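Local coordinates for variable region-containing chitin-binding protein 3 (Branchiostoma floridae, PDB 1XT5), which is an amphioxus immune-type receptor that probably binds and hydrolyses chitin, represented here by its amino-terminal immunoglobulin V-type domain, at residues A[51-59]-A[84-94]; A[99-110]-A[122-131]. All coordinates share one frame; numbering follows the deposited sequence.

Contact 1. Residues A[51-59]-A[84-94]; sequences TKVFKGNYN and ASVANLAAPTL
Phe-54 and Val-86 meet across the core of an immunoglobulin V-type beta sandwich. Strand 51-58 is C' of one sheet, and strand 84-86 is D of the other. Strands 51-58 and 84-86 run at 33° to each other, in facing sheets. A classic beta bulge places both Val-53 and Phe-54 opposite Trp-41, and both direct their side chains into the sandwich.

Apolar contacts carry most of the interface. The CG2 methyl of Val-86 lies over the centre of one face of the Phe-54 ring, a CH-pi contact 3.6 Å from the ring centroid. Phe-54 reaches it with CG anti to its backbone N (chi1 177°). Leu-89 CD2 comes to the ring edge, 3.9 Å from Phe-54 CE2. The other methyl of Leu-89, CD1, lies 3.5 Å from the carbonyl carbon of Asn-57. Near the start of strand 51-58, Val-53 CG1 touches Ala-84 CB at 3.9 Å and reaches Leu-94 CD2.

At the other end of the strand, Tyr-58 places its ring over the Asn-88 to Ala-91 type I turn. Leu-89 CB makes a second CH-pi contact with one ring face, offset toward the rim. The Tyr-58 and Leu-89 side chains pass alongside one another, heading opposite ways.

Polar contacts gather at the ring tip. Tyr-58 OH hydrogen-bonds to Glu-69, whose other carboxylate oxygen takes the backbone N-H of Leu-89. Glu-69 ties the tyrosine and the turn together. The Ala-90 N-H is shared: it bonds weakly to Asn-88 OD1 within the turn, and across the contact makes a bent bond to Tyr-58 OH at 3.1 Å and 135°.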
loop_
_atom_site.group_PDB
_atom_site.type_symbol
_atom_site.label_atom_id
_atom_site.label_comp_id
_atom_site.label_asym_id
_atom_site.label_seq_id
_atom_site.Cartn_x
_atom_site.Cartn_y
_atom_site.Cartn_z
ATOM N N THR A 51 -0.898 9.937 -7.046
ATOM C CA THR A 51 -2.322 9.945 -6.806
ATOM C C THR A 51 -2.670 8.782 -5.871
ATOM O O THR A 51 -2.033 7.718 -5.866
ATOM C CB THR A 51 -3.129 9.913 -8.108
ATOM O OG1 THR A 51 -4.483 10.292 -7.862
ATOM C CG2 THR A 51 -3.105 8.562 -8.740
ATOM N N LYS A 52 -3.690 8.974 -5.034
ATOM C CA LYS A 52 -4.087 7.955 -4.075
ATOM C C LYS A 52 -4.726 6.783 -4.736
ATOM O O LYS A 52 -5.660 6.921 -5.536
ATOM C CB LYS A 52 -5.055 8.573 -3.033
ATOM C CG LYS A 52 -4.402 9.589 -2.142
ATOM C CD LYS A 52 -5.500 10.283 -1.323
ATOM C CE LYS A 52 -5.887 9.460 -0.115
ATOM N NZ LYS A 52 -6.559 10.241 0.947
ATOM N N VAL A 53 -4.309 5.577 -4.309
ATOM C CA VAL A 53 -4.954 4.321 -4.713
ATOM C C VAL A 53 -5.818 3.778 -3.563
ATOM O O VAL A 53 -6.980 3.448 -3.722
ATOM C CB VAL A 53 -3.921 3.302 -5.188
ATOM C CG1 VAL A 53 -4.573 1.994 -5.533
ATOM C CG2 VAL A 53 -3.129 3.889 -6.357
ATOM N N PHE A 54 -5.196 3.659 -2.397
ATOM C CA PHE A 54 -5.767 3.040 -1.235
ATOM C C PHE A 54 -5.187 3.702 0.002
ATOM O O PHE A 54 -4.000 4.015 0.036
ATOM C CB PHE A 54 -5.475 1.533 -1.233
ATOM C CG PHE A 54 -5.978 0.793 0.002
ATOM C CD1 PHE A 54 -7.239 0.202 -0.019
ATOM C CD2 PHE A 54 -5.197 0.711 1.147
ATOM C CE1 PHE A 54 -7.707 -0.439 1.122
ATOM C CE2 PHE A 54 -5.675 0.095 2.305
ATOM C CZ PHE A 54 -6.924 -0.477 2.230
ATOM N N LYS A 55 -5.996 3.787 1.048
ATOM C CA LYS A 55 -5.523 4.160 2.373
ATOM C C LYS A 55 -6.278 3.306 3.407
ATOM O O LYS A 55 -7.478 3.046 3.235
ATOM C CB LYS A 55 -5.677 5.643 2.674
ATOM C CG LYS A 55 -4.958 6.205 3.887
ATOM C CD LYS A 55 -5.119 7.702 4.038
ATOM C CE LYS A 55 -4.419 8.251 5.244
ATOM N NZ LYS A 55 -4.586 9.739 5.353
ATOM N N GLY A 56 -5.613 2.924 4.474
ATOM C CA GLY A 56 -6.282 2.224 5.533
ATOM C C GLY A 56 -5.494 2.175 6.808
ATOM O O GLY A 56 -4.281 2.377 6.824
ATOM N N ASN A 57 -6.195 1.856 7.895
ATOM C CA ASN A 57 -5.549 1.641 9.162
ATOM C C ASN A 57 -6.479 0.822 10.063
ATOM O O ASN A 57 -7.682 0.984 10.012
ATOM C CB ASN A 57 -5.194 2.943 9.910
ATOM C CG ASN A 57 -6.344 3.886 10.153
ATOM O OD1 ASN A 57 -6.712 4.720 9.351
ATOM N ND2 ASN A 57 -6.964 3.755 11.340
ATOM N N TYR A 58 -5.899 -0.019 10.903
ATOM C CA TYR A 58 -6.690 -0.620 11.972
ATOM C C TYR A 58 -7.170 0.482 12.924
ATOM O O TYR A 58 -6.457 1.467 13.137
ATOM C CB TYR A 58 -5.835 -1.594 12.783
ATOM C CG TYR A 58 -5.449 -2.837 12.021
ATOM C CD1 TYR A 58 -4.128 -3.106 11.707
ATOM C CD2 TYR A 58 -6.385 -3.759 11.609
ATOM C CE1 TYR A 58 -3.751 -4.240 11.036
ATOM C CE2 TYR A 58 -6.014 -4.903 10.914
ATOM C CZ TYR A 58 -4.708 -5.134 10.615
ATOM O OH TYR A 58 -4.326 -6.248 9.908
ATOM N N ASN A 59 -8.319 0.296 13.489
ATOM C CA ASN A 59 -8.815 1.198 14.511
ATOM C C ASN A 59 -8.267 0.745 15.850
ATOM O O ASN A 59 -8.009 -0.417 16.123
ATOM C CB ASN A 59 -10.331 1.217 14.516
ATOM C CG ASN A 59 -10.854 1.898 13.242
ATOM O OD1 ASN A 59 -10.222 2.804 12.715
ATOM N ND2 ASN A 59 -12.038 1.459 12.812
ATOM N N ALA A 84 -9.471 -1.625 -5.992
ATOM C CA ALA A 84 -8.289 -1.782 -5.185
ATOM C C ALA A 84 -8.692 -2.220 -3.768
ATOM O O ALA A 84 -9.588 -1.623 -3.160
ATOM C CB ALA A 84 -7.534 -0.455 -5.120
ATOM N N SER A 85 -7.980 -3.191 -3.223
ATOM C CA SER A 85 -8.261 -3.652 -1.869
ATOM C C SER A 85 -6.968 -4.117 -1.205
ATOM O O SER A 85 -6.032 -4.516 -1.889
ATOM C CB SER A 85 -9.334 -4.752 -1.887
ATOM O OG SER A 85 -8.929 -5.898 -2.610
ATOM N N VAL A 86 -6.964 -4.110 0.116
ATOM C CA VAL A 86 -5.892 -4.644 0.938
ATOM C C VAL A 86 -6.532 -5.565 1.951
ATOM O O VAL A 86 -7.209 -5.101 2.870
ATOM C CB VAL A 86 -5.066 -3.512 1.592
ATOM C CG1 VAL A 86 -4.020 -4.076 2.543
ATOM C CG2 VAL A 86 -4.348 -2.681 0.538
ATOM N N ALA A 87 -6.322 -6.870 1.804
ATOM C CA ALA A 87 -6.986 -7.853 2.664
ATOM C C ALA A 87 -6.468 -7.834 4.098
ATOM O O ALA A 87 -7.236 -8.167 5.018
ATOM C CB ALA A 87 -6.800 -9.258 2.102
ATOM N N ASN A 88 -5.207 -7.522 4.271
ATOM C CA ASN A 88 -4.561 -7.633 5.585
ATOM C C ASN A 88 -3.686 -6.413 5.787
ATOM O O ASN A 88 -2.612 -6.311 5.201
ATOM C CB ASN A 88 -3.716 -8.909 5.637
ATOM C CG ASN A 88 -3.072 -9.123 6.984
ATOM O OD1 ASN A 88 -2.988 -8.330 7.815
ATOM N ND2 ASN A 88 -2.422 -10.286 7.154
ATOM N N LEU A 89 -4.139 -5.455 6.629
ATOM C CA LEU A 89 -3.356 -4.247 6.780
ATOM C C LEU A 89 -2.021 -4.472 7.420
ATOM O O LEU A 89 -1.095 -3.657 7.238
ATOM C CB LEU A 89 -4.171 -3.202 7.561
ATOM C CG LEU A 89 -5.350 -2.594 6.835
ATOM C CD1 LEU A 89 -6.238 -1.836 7.790
ATOM C CD2 LEU A 89 -4.919 -1.694 5.695
ATOM N N ALA A 90 -1.848 -5.547 8.171
ATOM C CA ALA A 90 -0.566 -5.894 8.772
ATOM C C ALA A 90 0.393 -6.484 7.749
ATOM O O ALA A 90 1.606 -6.584 8.076
ATOM C CB ALA A 90 -0.738 -6.897 9.916
ATOM N N ALA A 91 -0.046 -6.842 6.571
ATOM C CA ALA A 91 0.768 -7.452 5.498
ATOM C C ALA A 91 0.162 -6.923 4.198
ATOM O O ALA A 91 -0.559 -7.623 3.484
ATOM C CB ALA A 91 0.718 -8.968 5.582
ATOM N N PRO A 92 0.329 -5.611 3.933
ATOM C CA PRO A 92 -0.587 -4.854 3.090
ATOM C C PRO A 92 -0.395 -4.960 1.589
ATOM O O PRO A 92 -0.536 -3.967 0.843
ATOM C CB PRO A 92 -0.381 -3.417 3.600
ATOM C CG PRO A 92 1.084 -3.397 3.986
ATOM C CD PRO A 92 1.276 -4.729 4.652
ATOM N N THR A 93 -0.247 -6.171 1.076
ATOM C CA THR A 93 -0.341 -6.437 -0.340
ATOM C C THR A 93 -1.612 -5.859 -0.916
ATOM O O THR A 93 -2.706 -6.037 -0.357
ATOM C CB THR A 93 -0.318 -7.957 -0.543
ATOM O OG1 THR A 93 0.941 -8.397 -0.083
ATOM C CG2 THR A 93 -0.624 -8.390 -1.961
ATOM N N LEU A 94 -1.453 -5.164 -2.047
ATOM C CA LEU A 94 -2.551 -4.562 -2.785
ATOM C C LEU A 94 -3.061 -5.527 -3.859
ATOM O O LEU A 94 -2.266 -6.090 -4.597
ATOM C CB LEU A 94 -2.029 -3.314 -3.485
ATOM C CG LEU A 94 -3.036 -2.562 -4.382
ATOM C CD1 LEU A 94 -4.123 -1.919 -3.546
ATOM C CD2 LEU A 94 -2.302 -1.516 -5.203
#

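Contact 2. Residues A[99-110]-A[122-131]; sequences VHPQDGGRYWCQ and LDAKSVVLKV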
loop_
_atom_site.group_PDB
_atom_site.type_symbol
_atom_site.label_atom_id
_atom_site.label_comp_id
_atom_site.label_asym_id
_atom_site.label_seq_id
_atom_site.Cartn_x
_atom_site.Cartn_y
_atom_site.Cartn_z
ATOM N N VAL A 99 -7.821 -4.592 -14.394
ATOM C CA VAL A 99 -6.722 -3.696 -14.672
ATOM C C VAL A 99 -6.886 -2.991 -16.003
ATOM O O VAL A 99 -7.139 -3.595 -17.043
ATOM C CB VAL A 99 -5.381 -4.467 -14.575
ATOM C CG1 VAL A 99 -4.258 -3.662 -15.122
ATOM C CG2 VAL A 99 -5.114 -4.885 -13.141
ATOM N N HIS A 100 -6.751 -1.669 -15.970
ATOM C CA HIS A 100 -6.894 -0.850 -17.184
ATOM C C HIS A 100 -5.550 -0.630 -17.853
ATOM O O HIS A 100 -4.521 -0.700 -17.216
ATOM C CB HIS A 100 -7.458 0.522 -16.821
ATOM C CG HIS A 100 -8.883 0.527 -16.378
ATOM N ND1 HIS A 100 -9.416 -0.385 -15.485
ATOM C CD2 HIS A 100 -9.902 1.343 -16.729
ATOM C CE1 HIS A 100 -10.716 -0.082 -15.333
ATOM N NE2 HIS A 100 -11.051 0.988 -16.077
ATOM N N PRO A 101 -5.569 -0.364 -19.129
ATOM C CA PRO A 101 -4.271 -0.058 -19.817
ATOM C C PRO A 101 -3.406 0.957 -19.070
ATOM O O PRO A 101 -2.178 0.787 -18.820
ATOM C CB PRO A 101 -4.714 0.414 -21.182
ATOM C CG PRO A 101 -6.019 -0.253 -21.442
ATOM C CD PRO A 101 -6.689 -0.322 -20.066
ATOM N N GLN A 102 -4.033 2.030 -18.587
ATOM C CA GLN A 102 -3.252 3.082 -17.934
ATOM C C GLN A 102 -3.008 2.799 -16.469
ATOM O O GLN A 102 -2.411 3.692 -15.834
ATOM C CB GLN A 102 -3.995 4.395 -18.073
ATOM C CG GLN A 102 -4.092 4.788 -19.538
ATOM C CD GLN A 102 -2.916 4.493 -20.438
ATOM O OE1 GLN A 102 -2.867 3.661 -21.365
ATOM N NE2 GLN A 102 -1.851 5.228 -20.171
ATOM N N ASP A 103 -3.369 1.653 -15.974
ATOM C CA ASP A 103 -2.952 1.278 -14.645
ATOM C C ASP A 103 -1.473 0.918 -14.589
ATOM O O ASP A 103 -0.912 0.824 -13.495
ATOM C CB ASP A 103 -3.764 0.108 -14.087
ATOM C CG ASP A 103 -5.175 0.403 -13.666
ATOM O OD1 ASP A 103 -5.540 1.575 -13.496
ATOM O OD2 ASP A 103 -5.932 -0.576 -13.552
ATOM N N GLY A 104 -0.775 0.700 -15.729
ATOM C CA GLY A 104 0.659 0.510 -15.641
ATOM C C GLY A 104 1.328 1.698 -15.027
ATOM O O GLY A 104 0.915 2.855 -15.185
ATOM N N GLY A 105 2.417 1.445 -14.300
ATOM C CA GLY A 105 3.110 2.508 -13.634
ATOM C C GLY A 105 3.782 2.033 -12.376
ATOM O O GLY A 105 4.164 0.856 -12.267
ATOM N N ARG A 106 3.912 2.954 -11.433
ATOM C CA ARG A 106 4.683 2.727 -10.230
ATOM C C ARG A 106 3.809 2.917 -8.996
ATOM O O ARG A 106 3.225 3.998 -8.816
ATOM C CB ARG A 106 5.881 3.654 -10.181
ATOM C CG ARG A 106 6.840 3.364 -9.023
ATOM C CD ARG A 106 8.152 4.090 -9.155
ATOM N NE ARG A 106 8.871 3.736 -10.376
ATOM C CZ ARG A 106 9.697 2.742 -10.538
ATOM N NH1 ARG A 106 9.919 1.876 -9.560
ATOM N NH2 ARG A 106 10.316 2.554 -11.686
ATOM N N TYR A 107 3.706 1.906 -8.162
ATOM C CA TYR A 107 2.848 1.880 -7.010
ATOM C C TYR A 107 3.698 1.818 -5.754
ATOM O O TYR A 107 4.458 0.876 -5.541
ATOM C CB TYR A 107 1.909 0.663 -7.080
ATOM C CG TYR A 107 0.876 0.769 -8.153
ATOM C CD1 TYR A 107 1.153 0.524 -9.475
ATOM C CD2 TYR A 107 -0.437 1.156 -7.857
ATOM C CE1 TYR A 107 0.210 0.653 -10.466
ATOM C CE2 TYR A 107 -1.416 1.280 -8.810
ATOM C CZ TYR A 107 -1.080 1.006 -10.148
ATOM O OH TYR A 107 -2.049 1.133 -11.093
ATOM N N TRP A 108 3.558 2.820 -4.902
ATOM C CA TRP A 108 4.298 2.909 -3.656
ATOM C C TRP A 108 3.456 2.348 -2.526
ATOM O O TRP A 108 2.342 2.804 -2.293
ATOM C CB TRP A 108 4.620 4.386 -3.353
ATOM C CG TRP A 108 5.583 4.939 -4.346
ATOM C CD1 TRP A 108 5.273 5.503 -5.567
ATOM C CD2 TRP A 108 7.003 4.948 -4.238
ATOM N NE1 TRP A 108 6.418 5.855 -6.219
ATOM C CE2 TRP A 108 7.489 5.536 -5.445
ATOM C CE3 TRP A 108 7.904 4.530 -3.311
ATOM C CZ2 TRP A 108 8.845 5.697 -5.669
ATOM C CZ3 TRP A 108 9.245 4.689 -3.528
ATOM C CH2 TRP A 108 9.717 5.277 -4.715
ATOM N N CYS A 109 4.051 1.379 -1.805
ATOM C CA CYS A 109 3.515 0.889 -0.542
ATOM C C CYS A 109 4.204 1.710 0.555
ATOM O O CYS A 109 5.397 1.570 0.763
ATOM C CB CYS A 109 3.827 -0.583 -0.397
ATOM S SG CYS A 109 3.123 -1.217 1.152
ATOM N N GLN A 110 3.441 2.570 1.190
ATOM C CA GLN A 110 3.916 3.449 2.241
ATOM C C GLN A 110 3.241 3.024 3.540
ATOM O O GLN A 110 2.019 2.889 3.601
ATOM C CB GLN A 110 3.588 4.896 1.914
ATOM C CG GLN A 110 4.030 5.860 3.004
ATOM C CD GLN A 110 3.701 7.257 2.592
ATOM O OE1 GLN A 110 4.403 7.866 1.805
ATOM N NE2 GLN A 110 2.572 7.747 3.033
ATOM N N LEU A 122 8.269 6.518 8.993
ATOM C CA LEU A 122 7.681 6.236 7.709
ATOM C C LEU A 122 8.662 5.427 6.868
ATOM O O LEU A 122 9.863 5.679 6.951
ATOM C CB LEU A 122 7.315 7.544 6.917
ATOM C CG LEU A 122 6.640 7.400 5.556
ATOM C CD1 LEU A 122 5.759 8.589 5.314
ATOM C CD2 LEU A 122 7.622 7.300 4.374
ATOM N N ASP A 123 8.155 4.507 6.041
ATOM C CA ASP A 123 8.977 3.961 4.968
ATOM C C ASP A 123 8.080 3.717 3.776
ATOM O O ASP A 123 6.849 3.643 3.917
ATOM C CB ASP A 123 9.740 2.702 5.404
ATOM C CG ASP A 123 10.864 2.298 4.480
ATOM O OD1 ASP A 123 11.340 3.162 3.684
ATOM O OD2 ASP A 123 11.292 1.136 4.542
ATOM N N ALA A 124 8.671 3.557 2.611
ATOM C CA ALA A 124 7.919 3.272 1.390
ATOM C C ALA A 124 8.843 2.609 0.393
ATOM O O ALA A 124 10.016 2.967 0.298
ATOM C CB ALA A 124 7.356 4.569 0.778
ATOM N N LYS A 125 8.289 1.678 -0.384
ATOM C CA LYS A 125 8.972 1.058 -1.504
ATOM C C LYS A 125 7.987 0.947 -2.649
ATOM O O LYS A 125 6.771 0.871 -2.423
ATOM C CB LYS A 125 9.535 -0.317 -1.174
ATOM C CG LYS A 125 10.707 -0.270 -0.227
ATOM C CD LYS A 125 11.262 -1.621 0.117
ATOM C CE LYS A 125 12.652 -1.588 0.744
ATOM N NZ LYS A 125 12.702 -0.737 1.936
ATOM N N SER A 126 8.510 0.889 -3.879
ATOM C CA SER A 126 7.639 0.846 -5.048
ATOM C C SER A 126 7.685 -0.502 -5.744
ATOM O O SER A 126 8.690 -1.208 -5.780
ATOM C CB SER A 126 7.956 1.960 -6.042
ATOM O OG SER A 126 9.095 1.682 -6.842
ATOM N N VAL A 127 6.538 -0.811 -6.363
ATOM C CA VAL A 127 6.349 -1.986 -7.198
ATOM C C VAL A 127 5.820 -1.477 -8.556
ATOM O O VAL A 127 4.813 -0.787 -8.587
ATOM C CB VAL A 127 5.337 -2.962 -6.579
ATOM C CG1 VAL A 127 5.258 -4.224 -7.407
ATOM C CG2 VAL A 127 5.723 -3.309 -5.143
ATOM N N VAL A 128 6.535 -1.803 -9.610
ATOM C CA VAL A 128 6.053 -1.469 -10.941
ATOM C C VAL A 128 5.021 -2.441 -11.401
ATOM O O VAL A 128 5.187 -3.669 -11.219
ATOM C CB VAL A 128 7.285 -1.456 -11.920
ATOM C CG1 VAL A 128 6.833 -1.427 -13.367
ATOM C CG2 VAL A 128 8.152 -0.267 -11.638
ATOM N N LEU A 129 3.978 -1.937 -12.002
ATOM C CA LEU A 129 2.962 -2.742 -12.665
ATOM C C LEU A 129 3.133 -2.564 -14.202
ATOM O O LEU A 129 3.002 -1.461 -14.689
ATOM C CB LEU A 129 1.578 -2.307 -12.274
ATOM C CG LEU A 129 0.428 -3.075 -12.976
ATOM C CD1 LEU A 129 0.544 -4.565 -12.742
ATOM C CD2 LEU A 129 -0.894 -2.470 -12.517
ATOM N N LYS A 130 3.429 -3.668 -14.846
ATOM C CA LYS A 130 3.455 -3.763 -16.301
ATOM C C LYS A 130 2.154 -4.341 -16.773
ATOM O O LYS A 130 1.680 -5.382 -16.262
ATOM C CB LYS A 130 4.610 -4.635 -16.793
ATOM C CG LYS A 130 5.977 -4.107 -16.541
ATOM C CD LYS A 130 7.029 -5.156 -16.922
ATOM C CE LYS A 130 8.405 -4.667 -17.041
ATOM N NZ LYS A 130 9.421 -5.723 -17.337
ATOM N N VAL A 131 1.500 -3.663 -17.709
ATOM C CA VAL A 131 0.267 -4.132 -18.312
ATOM C C VAL A 131 0.626 -4.678 -19.678
ATOM O O VAL A 131 1.032 -3.930 -20.543
ATOM C CB VAL A 131 -0.824 -3.054 -18.342
ATOM C CG1 VAL A 131 -2.099 -3.591 -18.971
ATOM C CG2 VAL A 131 -1.066 -2.492 -16.949
#
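Arg-106 NH1 donates a hydrogen bond to Ser-126 OG at 2.8 Å, with the oxygen in the guanidinium plane. This bond crosses the F-G hairpin of the immunoglobulin V-type domain, strands 105-112 and 122-132. The arginine chain bends at chi3 (-60°), which folds its end back over strand 122-131. One guanidinium face then rests on Val-128 CG2.

The same serine serves Trp-108. Ser-126 CB sits over the centre of the six-membered ring, 3.5 Å from its centroid, in a CH-pi contact. The indole NE1 bonds to the carbonyl of Gly-44 on the next strand. Further along this face, Gln-110 lies extended against Ala-124 and Leu-122.

Backbone bonds lock the antiparallel register. Gly-105 pairs with Leu-129, Tyr-107 with Val-127 and Cys-109 with Lys-125, each through two N-H to O bonds. Gly-105 adopts a positive phi as the chain enters the strand; at its backbone angles a CB would press against the carbonyl O of Gly-104.

Tyr-107, Cys-109 and Leu-129 face the sandwich interior. Cys-109 is joined to Cys-26 by the disulfide that links the two sheets. Tyr-107 CE1 packs on Leu-129 CB at 3.7 Å. Val-131 CG2 packs beside the 3-10 segment 101-103, 3.4 Å from Gly-104 N.

That segment leads into the tyrosine corner of the Ig fold, within the sequence Asp-Gly-Gly-Arg-Tyr-Trp-Cys. Asp-103 OD2 accepts the backbone N-H of His-100 and also forms a salt bridge with Arg-83. Tyr-107 OH donates to Asp-103 O at 2.7 Å, in the carbonyl plane and on a lone pair.

From the N terminus, contact 1 closes a loop of 24 residues that includes strand 72-76. Segment 84-94 ends on the first residue of strand 94-96, and the chain goes on from there to contact 2. There 99-110 and 122-131 close the F-G hairpin; eleven residues lie between the segments, the first two still in strand 105-112. The two contacts follow in series and neither nest nor cross. Strands 51-58, 105-110 and 122-131 belong to one sheet and strand 84-86 to the other, so contact 1 bridges between sheets and contact 2 joins neighbours within one. They meet in the core, where Val-53 and Leu-94 pack on Tyr-107 and Pro-92 lies against the sulfur of Cys-109.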